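Malate Synthase (Haloferax volcanii, PDB 3OYZ) catalyses the magnesium-dependent Claisen condensation of acetyl-CoA with glyoxylate and the hydrolysis of malyl-CoA to malate and CoA in the glyoxylate cycle. Local coordinates at residues R236-E239 and G240-R244; V424-R427 and A428-V431; M166-L169 and R170-G174. One frame throughout, in Å; residues are numbered along the deposited sequence.

Interaction 1 of 3, residues R236-E239 and G240-R244. With ACO (acetyl coenzyme *a), chain B.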
loop_
_atom_site.group_PDB
_atom_site.type_symbol
_atom_site.label_atom_id
_atom_site.label_comp_id
_atom_site.label_asym_id
_atom_site.label_seq_id
_atom_site.Cartn_x
_atom_site.Cartn_y
_atom_site.Cartn_z
ATOM N N ARG A 236 -5.522 28.126 0.587
ATOM C CA ARG A 236 -5.688 29.045 -0.569
ATOM C C ARG A 236 -5.331 28.408 -1.915
ATOM O O ARG A 236 -5.633 29.000 -2.952
ATOM C CB ARG A 236 -4.855 30.329 -0.459
ATOM C CG ARG A 236 -4.751 30.961 0.940
ATOM C CD ARG A 236 -6.103 31.317 1.545
ATOM N NE ARG A 236 -5.871 31.880 2.877
ATOM C CZ ARG A 236 -6.808 32.180 3.771
ATOM N NH1 ARG A 236 -8.083 31.920 3.530
ATOM N NH2 ARG A 236 -6.461 32.693 4.944
ATOM N N ASP A 237 -4.672 27.242 -1.881
ATOM C CA ASP A 237 -4.188 26.555 -3.083
ATOM C C ASP A 237 -5.370 25.843 -3.739
ATOM O O ASP A 237 -5.640 24.647 -3.513
ATOM C CB ASP A 237 -3.026 25.625 -2.679
ATOM C CG ASP A 237 -2.372 24.922 -3.850
ATOM O OD1 ASP A 237 -2.707 25.172 -5.026
ATOM O OD2 ASP A 237 -1.476 24.096 -3.575
ATOM N N VAL A 238 -6.091 26.584 -4.579
ATOM C CA VAL A 238 -7.224 26.002 -5.286
ATOM C C VAL A 238 -6.814 24.855 -6.213
ATOM O O VAL A 238 -7.502 23.829 -6.318
ATOM C CB VAL A 238 -8.008 27.092 -6.096
ATOM C CG1 VAL A 238 -9.040 26.457 -7.062
ATOM C CG2 VAL A 238 -8.657 28.065 -5.124
ATOM N N GLU A 239 -5.711 25.039 -6.925
ATOM C CA GLU A 239 -5.325 24.056 -7.917
ATOM C C GLU A 239 -4.844 22.741 -7.247
ATOM O O GLU A 239 -5.203 21.665 -7.716
ATOM C CB GLU A 239 -4.248 24.633 -8.849
ATOM C CG GLU A 239 -3.958 23.716 -10.013
ATOM C CD GLU A 239 -5.216 23.384 -10.846
ATOM O OE1 GLU A 239 -6.105 24.269 -11.001
ATOM O OE2 GLU A 239 -5.309 22.226 -11.337
ATOM N N GLY A 240 -4.046 22.852 -6.187
ATOM C CA GLY A 240 -3.610 21.718 -5.348
ATOM C C GLY A 240 -4.779 20.912 -4.797
ATOM O O GLY A 240 -4.766 19.708 -4.868
ATOM N N TYR A 241 -5.811 21.568 -4.275
ATOM C CA TYR A 241 -6.982 20.905 -3.730
ATOM C C TYR A 241 -7.645 20.135 -4.853
ATOM O O TYR A 241 -7.991 18.954 -4.661
ATOM C CB TYR A 241 -7.921 21.914 -3.099
ATOM C CG TYR A 241 -9.045 21.435 -2.183
ATOM C CD1 TYR A 241 -8.813 20.540 -1.127
ATOM C CD2 TYR A 241 -10.332 21.959 -2.349
ATOM C CE1 TYR A 241 -9.872 20.179 -0.249
ATOM C CE2 TYR A 241 -11.381 21.623 -1.513
ATOM C CZ TYR A 241 -11.137 20.746 -0.458
ATOM O OH TYR A 241 -12.215 20.485 0.342
ATOM N N ARG A 242 -7.730 20.731 -6.044
ATOM C CA ARG A 242 -8.351 19.998 -7.142
ATOM C C ARG A 242 -7.577 18.759 -7.552
ATOM O O ARG A 242 -8.189 17.725 -7.807
ATOM C CB ARG A 242 -8.529 20.827 -8.437
ATOM C CG ARG A 242 -9.602 21.885 -8.364
ATOM C CD ARG A 242 -9.438 22.834 -9.558
ATOM N NE ARG A 242 -10.479 23.834 -9.404
ATOM C CZ ARG A 242 -10.576 24.939 -10.128
ATOM N NH1 ARG A 242 -9.686 25.166 -11.085
ATOM N NH2 ARG A 242 -11.576 25.788 -9.898
ATOM N N GLU A 243 -6.264 18.879 -7.684
ATOM C CA GLU A 243 -5.416 17.736 -8.062
ATOM C C GLU A 243 -5.480 16.601 -6.989
ATOM O O GLU A 243 -5.452 15.413 -7.342
ATOM C CB GLU A 243 -3.958 18.220 -8.119
ATOM C CG GLU A 243 -3.716 19.085 -9.381
ATOM C CD GLU A 243 -2.305 19.675 -9.432
ATOM O OE1 GLU A 243 -1.545 19.588 -8.429
ATOM O OE2 GLU A 243 -1.964 20.268 -10.483
ATOM N N ARG A 244 -5.523 16.977 -5.705
ATOM C CA ARG A 244 -5.645 15.984 -4.617
ATOM C C ARG A 244 -6.992 15.264 -4.739
ATOM O O ARG A 244 -7.081 14.030 -4.638
ATOM C CB ARG A 244 -5.515 16.677 -3.259
ATOM C CG ARG A 244 -5.804 15.720 -2.098
ATOM C CD ARG A 244 -4.805 14.486 -2.247
ATOM N NE ARG A 244 -4.798 13.847 -0.942
ATOM C CZ ARG A 244 -3.844 13.964 -0.039
ATOM N NH1 ARG A 244 -2.687 14.611 -0.295
ATOM N NH2 ARG A 244 -4.114 13.430 1.132
HETATM N N1A ACO B . -16.683 27.460 9.512
HETATM C C2A ACO B . -17.511 28.522 9.482
HETATM N N3A ACO B . -17.131 29.678 8.912
HETATM C C4A ACO B . -15.905 29.863 8.358
HETATM C C5A ACO B . -14.976 28.713 8.374
HETATM C C6A ACO B . -15.419 27.469 9.032
HETATM N N6A ACO B . -14.516 26.453 9.068
HETATM N N7A ACO B . -13.837 29.102 7.787
HETATM C C8A ACO B . -14.002 30.401 7.439
HETATM N N9A ACO B . -15.236 30.835 7.728
HETATM C C1B ACO B . -15.720 32.222 7.431
HETATM C C2B ACO B . -14.568 33.183 7.695
HETATM O O2B ACO B . -14.565 33.528 9.079
HETATM C C3B ACO B . -14.867 34.339 6.762
HETATM O O3B ACO B . -15.904 35.039 7.457
HETATM P P3B ACO B . -16.296 36.629 7.273
HETATM O O7A ACO B . -17.545 36.463 6.422
HETATM O O8A ACO B . -15.041 37.161 6.613
HETATM O O9A ACO B . -16.505 37.195 8.660
HETATM C C4B ACO B . -15.445 33.628 5.550
HETATM O O4B ACO B . -16.052 32.426 6.046
HETATM C C5B ACO B . -14.357 33.223 4.562
HETATM O O5B ACO B . -13.230 32.804 5.333
HETATM P P1A ACO B . -11.782 32.576 4.681
HETATM O O1A ACO B . -11.107 33.820 4.200
HETATM O O2A ACO B . -12.024 31.556 3.607
HETATM O O3A ACO B . -10.792 31.925 5.758
HETATM P P2A ACO B . -10.159 32.771 6.963
HETATM O O4A ACO B . -11.381 33.519 7.389
HETATM O O5A ACO B . -8.786 33.229 6.518
HETATM O O6A ACO B . -9.784 31.705 8.133
HETATM C CBP ACO B . -9.229 29.509 9.094
HETATM C CCP ACO B . -9.017 30.505 7.947
HETATM C CDP ACO B . -8.823 30.124 10.432
HETATM C CEP ACO B . -8.300 28.331 8.832
HETATM C CAP ACO B . -10.692 29.070 9.234
HETATM O OAP ACO B . -11.094 28.747 7.910
HETATM C C9P ACO B . -10.898 27.847 10.104
HETATM O O9P ACO B . -10.763 27.933 11.329
HETATM N N8P ACO B . -11.194 26.702 9.466
HETATM C C7P ACO B . -11.419 25.491 10.243
HETATM C C6P ACO B . -10.133 24.885 10.825
HETATM C C5P ACO B . -10.538 23.518 11.346
HETATM O O5P ACO B . -11.700 23.137 11.222
HETATM N N4P ACO B . -9.553 22.786 11.864
HETATM C C3P ACO B . -9.712 21.436 12.378
HETATM C C2P ACO B . -10.005 20.432 11.260
HETATM S S1P ACO B . -8.357 19.971 10.815
HETATM C C ACO B . -7.764 18.849 11.922
HETATM O O ACO B . -8.260 18.656 13.015
HETATM C CH3 ACO B . -6.525 18.107 11.524
#
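An aspartate N-cap starts helix 238-249, the helix of the beta-alpha-beta unit between strands 226-229 and 255-258 of the TIM barrel. Asp237 OD1 accepts from Gly240 N at 2.9 Å. The N-H comes from above the carboxylate plane, with an N-H...O angle of 160°. CG of Asp237 stands anti to the backbone N (chi1 -176°), which turns the carboxylate onto the first turn. The backbone bond from Tyr241 N to Asp237 O, 3.2 Å, is the first i to i+4 bond of the helix.

Val238 and Arg242 run side by side, one turn apart. Val238 CG1 lies over one face of the Arg242 guanidinium, offset toward its rim, 3.8 Å from CZ. Arg242 NE is paired with Glu266 on helix 261-269. Glu239 OE1 adds a long salt bridge of 3.7 Å to Arg242 NH1, with carboxylate and guanidinium planes nearly perpendicular.

The Tyr241 ring packs on Ile256 of strand 255-258 and on helix 261-269; its OH bonds to Ser258 OG and Trp257 O. Just before the cap, Arg236 reaches acetyl-CoA, and its NE pairs with Asp384. Arg236 NH2 donates to pyrophosphate atom O5A at 2.9 Å, while NH1 adds a weak second bond.

Interaction 2 of 3, residues V424-R427 and A428-V431; sequences VVER and AMEV
Met429 packs back on Val425 where helix 422-428 runs out near the C-terminus of the chain. Its CB lies 3.7 Å from Val425 O. CG comes closer, 3.3 Å from the same Val425 O, because it stands anti to the carbonyl carbon of Met429 (chi1 -59°) and is so swung back over the preceding turn. Met429 CG also faces Val425 CG1, 4.4 Å away, a loose apolar contact. Bends at chi2 and chi3 then carry SD and CE away from the turn. The Met429 side chain packs on Phe402 and Tyr406.

Met429 N donates to Val425 O at 3.0 Å, and the bond is almost straight (174°). One residue earlier, Ala428 N bonds to Val424 O. The pattern then changes. Glu430 N donates to Arg427 O at 3.0 Å, from above the carbonyl plane. Residues Ala428 to Val431 form a type I turn, closed by Val431 N donating to Ala428 O, and this takes the chain off the helix.

Arg427 leaves the turn on another side and forms salt bridges with Asp344, Asp348 and Glu351. The segment therefore sits between helix 343-358, met by Val424, Arg427, Ala428 and Val431, and helix 397-408, met by Val425, Glu426 and Met429, while helix 413-420 also packs on Val425 and Glu426.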
loop_
_atom_site.group_PDB
_atom_site.type_symbol
_atom_site.label_atom_id
_atom_site.label_comp_id
_atom_site.label_asym_id
_atom_site.label_seq_id
_atom_site.Cartn_x
_atom_site.Cartn_y
_atom_site.Cartn_z
ATOM N N VAL A 424 21.339 27.853 19.375
ATOM C CA VAL A 424 20.274 27.097 18.695
ATOM C C VAL A 424 20.050 25.741 19.381
ATOM O O VAL A 424 18.898 25.367 19.647
ATOM C CB VAL A 424 20.550 26.873 17.189
ATOM C CG1 VAL A 424 19.380 26.116 16.531
ATOM C CG2 VAL A 424 20.841 28.192 16.482
ATOM N N VAL A 425 21.149 25.078 19.739
ATOM C CA VAL A 425 21.099 23.818 20.455
ATOM C C VAL A 425 20.321 23.890 21.752
ATOM O O VAL A 425 19.512 22.993 22.020
ATOM C CB VAL A 425 22.488 23.190 20.675
ATOM C CG1 VAL A 425 22.417 21.968 21.583
ATOM C CG2 VAL A 425 23.122 22.811 19.358
ATOM N N GLU A 426 20.560 24.922 22.566
ATOM C CA GLU A 426 20.045 24.913 23.938
ATOM C C GLU A 426 18.591 25.315 23.853
ATOM O O GLU A 426 17.777 24.864 24.659
ATOM C CB GLU A 426 20.834 25.811 24.903
ATOM C CG GLU A 426 22.200 25.244 25.367
ATOM C CD GLU A 426 22.229 23.720 25.658
ATOM O OE1 GLU A 426 21.314 23.178 26.340
ATOM O OE2 GLU A 426 23.200 23.050 25.212
ATOM N N ARG A 427 18.251 26.076 22.819
ATOM C CA ARG A 427 16.838 26.360 22.548
ATOM C C ARG A 427 15.996 25.119 22.185
ATOM O O ARG A 427 14.887 24.975 22.710
ATOM C CB ARG A 427 16.709 27.420 21.454
ATOM C CG ARG A 427 15.357 28.102 21.459
ATOM C CD ARG A 427 15.473 29.490 20.876
ATOM N NE ARG A 427 14.906 29.634 19.541
ATOM C CZ ARG A 427 13.613 29.817 19.276
ATOM N NH1 ARG A 427 12.716 29.823 20.257
ATOM N NH2 ARG A 427 13.223 29.984 18.018
ATOM N N ALA A 428 16.525 24.265 21.299
ATOM C CA ALA A 428 15.912 23.004 20.828
ATOM C C ALA A 428 15.701 22.084 22.009
ATOM O O ALA A 428 14.599 21.582 22.226
ATOM C CB ALA A 428 16.811 22.297 19.834
ATOM N N MET A 429 16.766 21.919 22.790
ATOM C CA MET A 429 16.669 21.137 24.005
ATOM C C MET A 429 15.617 21.611 24.985
ATOM O O MET A 429 15.302 20.827 25.861
ATOM C CB MET A 429 18.010 20.951 24.711
ATOM C CG MET A 429 19.062 20.268 23.871
ATOM S SD MET A 429 18.377 18.759 23.122
ATOM C CE MET A 429 18.391 17.553 24.433
ATOM N N GLU A 430 15.014 22.788 24.806
ATOM C CA GLU A 430 13.969 23.262 25.718
ATOM C C GLU A 430 12.537 22.888 25.359
ATOM O O GLU A 430 11.710 22.754 26.260
ATOM C CB GLU A 430 13.956 24.792 25.844
ATOM C CG GLU A 430 15.263 25.469 26.230
ATOM C CD GLU A 430 15.517 25.514 27.725
ATOM O OE1 GLU A 430 15.256 24.492 28.406
ATOM O OE2 GLU A 430 15.992 26.572 28.195
ATOM N N VAL A 431 12.232 22.780 24.069
ATOM C CA VAL A 431 10.869 22.590 23.565
ATOM C C VAL A 431 10.122 21.440 24.250
ATOM O O VAL A 431 10.755 20.443 24.588
ATOM C CB VAL A 431 10.933 22.311 22.053
ATOM C CG1 VAL A 431 9.564 22.064 21.448
ATOM C CG2 VAL A 431 11.641 23.440 21.351
#

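Interaction 3 of 3, residues M166-L169 and R170-G174. With K (potassium ion), chain E.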
loop_
_atom_site.group_PDB
_atom_site.type_symbol
_atom_site.label_atom_id
_atom_site.label_comp_id
_atom_site.label_asym_id
_atom_site.label_seq_id
_atom_site.Cartn_x
_atom_site.Cartn_y
_atom_site.Cartn_z
ATOM N N MET A 166 -9.012 -1.412 10.411
ATOM C CA MET A 166 -10.064 -1.442 9.351
ATOM C C MET A 166 -10.056 -2.818 8.667
ATOM O O MET A 166 -11.077 -3.196 8.068
ATOM C CB MET A 166 -9.875 -0.342 8.291
ATOM C CG MET A 166 -10.100 1.052 8.787
ATOM S SD MET A 166 -9.890 2.251 7.446
ATOM C CE MET A 166 -8.121 2.420 7.303
ATOM N N GLY A 167 -8.985 -3.606 8.840
ATOM C CA GLY A 167 -8.833 -4.925 8.171
ATOM C C GLY A 167 -9.905 -5.957 8.539
ATOM O O GLY A 167 -10.252 -6.826 7.718
ATOM N N ASP A 168 -10.456 -5.935 9.757
ATOM C CA ASP A 168 -11.368 -7.001 10.129
ATOM C C ASP A 168 -12.769 -6.457 10.544
ATOM O O ASP A 168 -13.501 -7.084 11.328
ATOM C CB ASP A 168 -10.729 -7.878 11.217
ATOM C CG ASP A 168 -11.418 -9.235 11.377
ATOM O OD1 ASP A 168 -11.941 -9.773 10.365
ATOM O OD2 ASP A 168 -11.505 -9.717 12.530
ATOM N N LEU A 169 -13.138 -5.291 10.016
ATOM C CA LEU A 169 -14.262 -4.559 10.521
ATOM C C LEU A 169 -15.512 -5.316 10.209
ATOM O O LEU A 169 -16.415 -5.376 11.046
ATOM C CB LEU A 169 -14.296 -3.198 9.803
ATOM C CG LEU A 169 -14.970 -1.927 10.246
ATOM C CD1 LEU A 169 -14.789 -1.839 11.740
ATOM C CD2 LEU A 169 -14.311 -0.761 9.503
ATOM N N ARG A 170 -15.606 -5.890 9.004
ATOM C CA ARG A 170 -16.834 -6.620 8.666
ATOM C C ARG A 170 -17.244 -7.668 9.696
ATOM O O ARG A 170 -18.404 -7.751 10.110
ATOM C CB ARG A 170 -16.716 -7.254 7.243
ATOM C CG ARG A 170 -17.924 -8.073 6.792
ATOM C CD ARG A 170 -17.511 -9.043 5.605
ATOM N NE ARG A 170 -16.627 -10.092 6.179
ATOM C CZ ARG A 170 -15.459 -10.477 5.647
ATOM N NH1 ARG A 170 -15.098 -9.966 4.485
ATOM N NH2 ARG A 170 -14.614 -11.282 6.292
ATOM N N ASP A 171 -16.369 -8.586 10.073
ATOM C CA ASP A 171 -16.787 -9.529 11.070
ATOM C C ASP A 171 -16.870 -8.970 12.524
ATOM O O ASP A 171 -17.623 -9.493 13.301
ATOM C CB ASP A 171 -15.737 -10.624 11.040
ATOM C CG ASP A 171 -15.858 -11.500 9.725
ATOM O OD1 ASP A 171 -16.852 -11.433 8.969
ATOM O OD2 ASP A 171 -14.908 -12.254 9.461
ATOM N N GLU A 172 -16.046 -8.000 12.916
ATOM C CA GLU A 172 -16.213 -7.381 14.243
ATOM C C GLU A 172 -17.570 -6.673 14.319
ATOM O O GLU A 172 -18.278 -6.893 15.321
ATOM C CB GLU A 172 -15.149 -6.299 14.477
ATOM C CG GLU A 172 -13.742 -6.974 14.649
ATOM C CD GLU A 172 -13.537 -7.695 15.974
ATOM O OE1 GLU A 172 -14.290 -7.697 16.981
ATOM O OE2 GLU A 172 -12.497 -8.352 16.031
ATOM N N MET A 173 -18.008 -5.974 13.264
ATOM C CA MET A 173 -19.321 -5.337 13.278
ATOM C C MET A 173 -20.448 -6.330 13.386
ATOM O O MET A 173 -21.551 -5.945 13.775
ATOM C CB MET A 173 -19.622 -4.476 12.020
ATOM C CG MET A 173 -18.599 -3.375 11.714
ATOM S SD MET A 173 -18.919 -2.512 10.089
ATOM C CE MET A 173 -20.659 -2.887 9.965
ATOM N N GLY A 174 -20.238 -7.566 12.925
ATOM C CA GLY A 174 -21.304 -8.551 13.076
ATOM C C GLY A 174 -21.536 -9.125 14.462
ATOM O O GLY A 174 -22.594 -9.717 14.733
HETATM K K K E . -22.943 -5.652 15.907
HETATM O O HOH W 1 -13.869 -9.016 8.516
HETATM O O HOH W 2 -10.157 -8.212 14.679
HETATM O O HOH W 3 -13.665 -10.849 14.101
HETATM O O HOH W 4 -12.757 -12.261 11.121
HETATM O O HOH W 5 -25.389 -6.823 15.850
#
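Asp168, at the N-cap position of the short helix 169-174, meets Asp171 and Glu172 through water. Its side chain makes no direct capping bond. Two backbone bonds form the turn. Glu172 N donates to Asp168 O at 3.1 Å, and Met173 N to Leu169 O at 2.8 Å.

Water links the acidic side chains. Water 1 donates to Asp168 OD1 and accepts from Asp171 N, so the carboxylate reaches the helix start through solvent. Water 2 donates to Asp168 OD2 and to Glu172 OE2, while Glu172 OE1 pairs with Lys131 and Lys175. Asp168 OD2 and Glu172 OE2 are like charges 3.9 Å apart, and their carboxylate planes are almost perpendicular. The bridging water probably eases the repulsion between them.

Arg170 and Asp171 form a salt bridge within the helix. Arg170 NE donates to Asp171 OD1 at 3.1 Å, in the guanidinium plane but from above the carboxylate plane. NH1 of Arg170 pairs with Glu161 of the second subunit.

The apolar contact is on another side of the helix. Leu169 CG meets Met173 SD at 4.0 Å, and both side chains pack on Ala223 of helix 210-223. CG of Met173 lies anti to its carbonyl carbon (chi1 -56°), which brings Met173 CG to 3.0 Å from Leu169 O. With an alanine here, the loss of CG, SD and CE is likely to open a gap beside Leu169 and Ala223. The Met173 backbone serves the metal site instead: its O binds potassium at 2.6 Å, with Lys175, Asn178 and Glu181 as further ligands.

In the fold
All three interactions are local turns at helix ends, and none touches another. Interactions 1 and 3 are N-terminal starts of helices; interaction 2 is a C-terminal exit. Interaction 1 lies at the acetyl-CoA site, and its Tyr241 side chain is about 12 Å from the bound pyruvate. Interaction 3 belongs to a peripheral potassium site and also reaches a second subunit. Interaction 2 lies away from the annotated sites, its centre about 30 Å from the centre of the chain. Nearest atoms of interactions 1 and 3 are about 13 Å apart, those of 1 and 2 about 24 Å, and those of 2 and 3 about 30 Å. Along the chain they follow in the order 3, 1, 2.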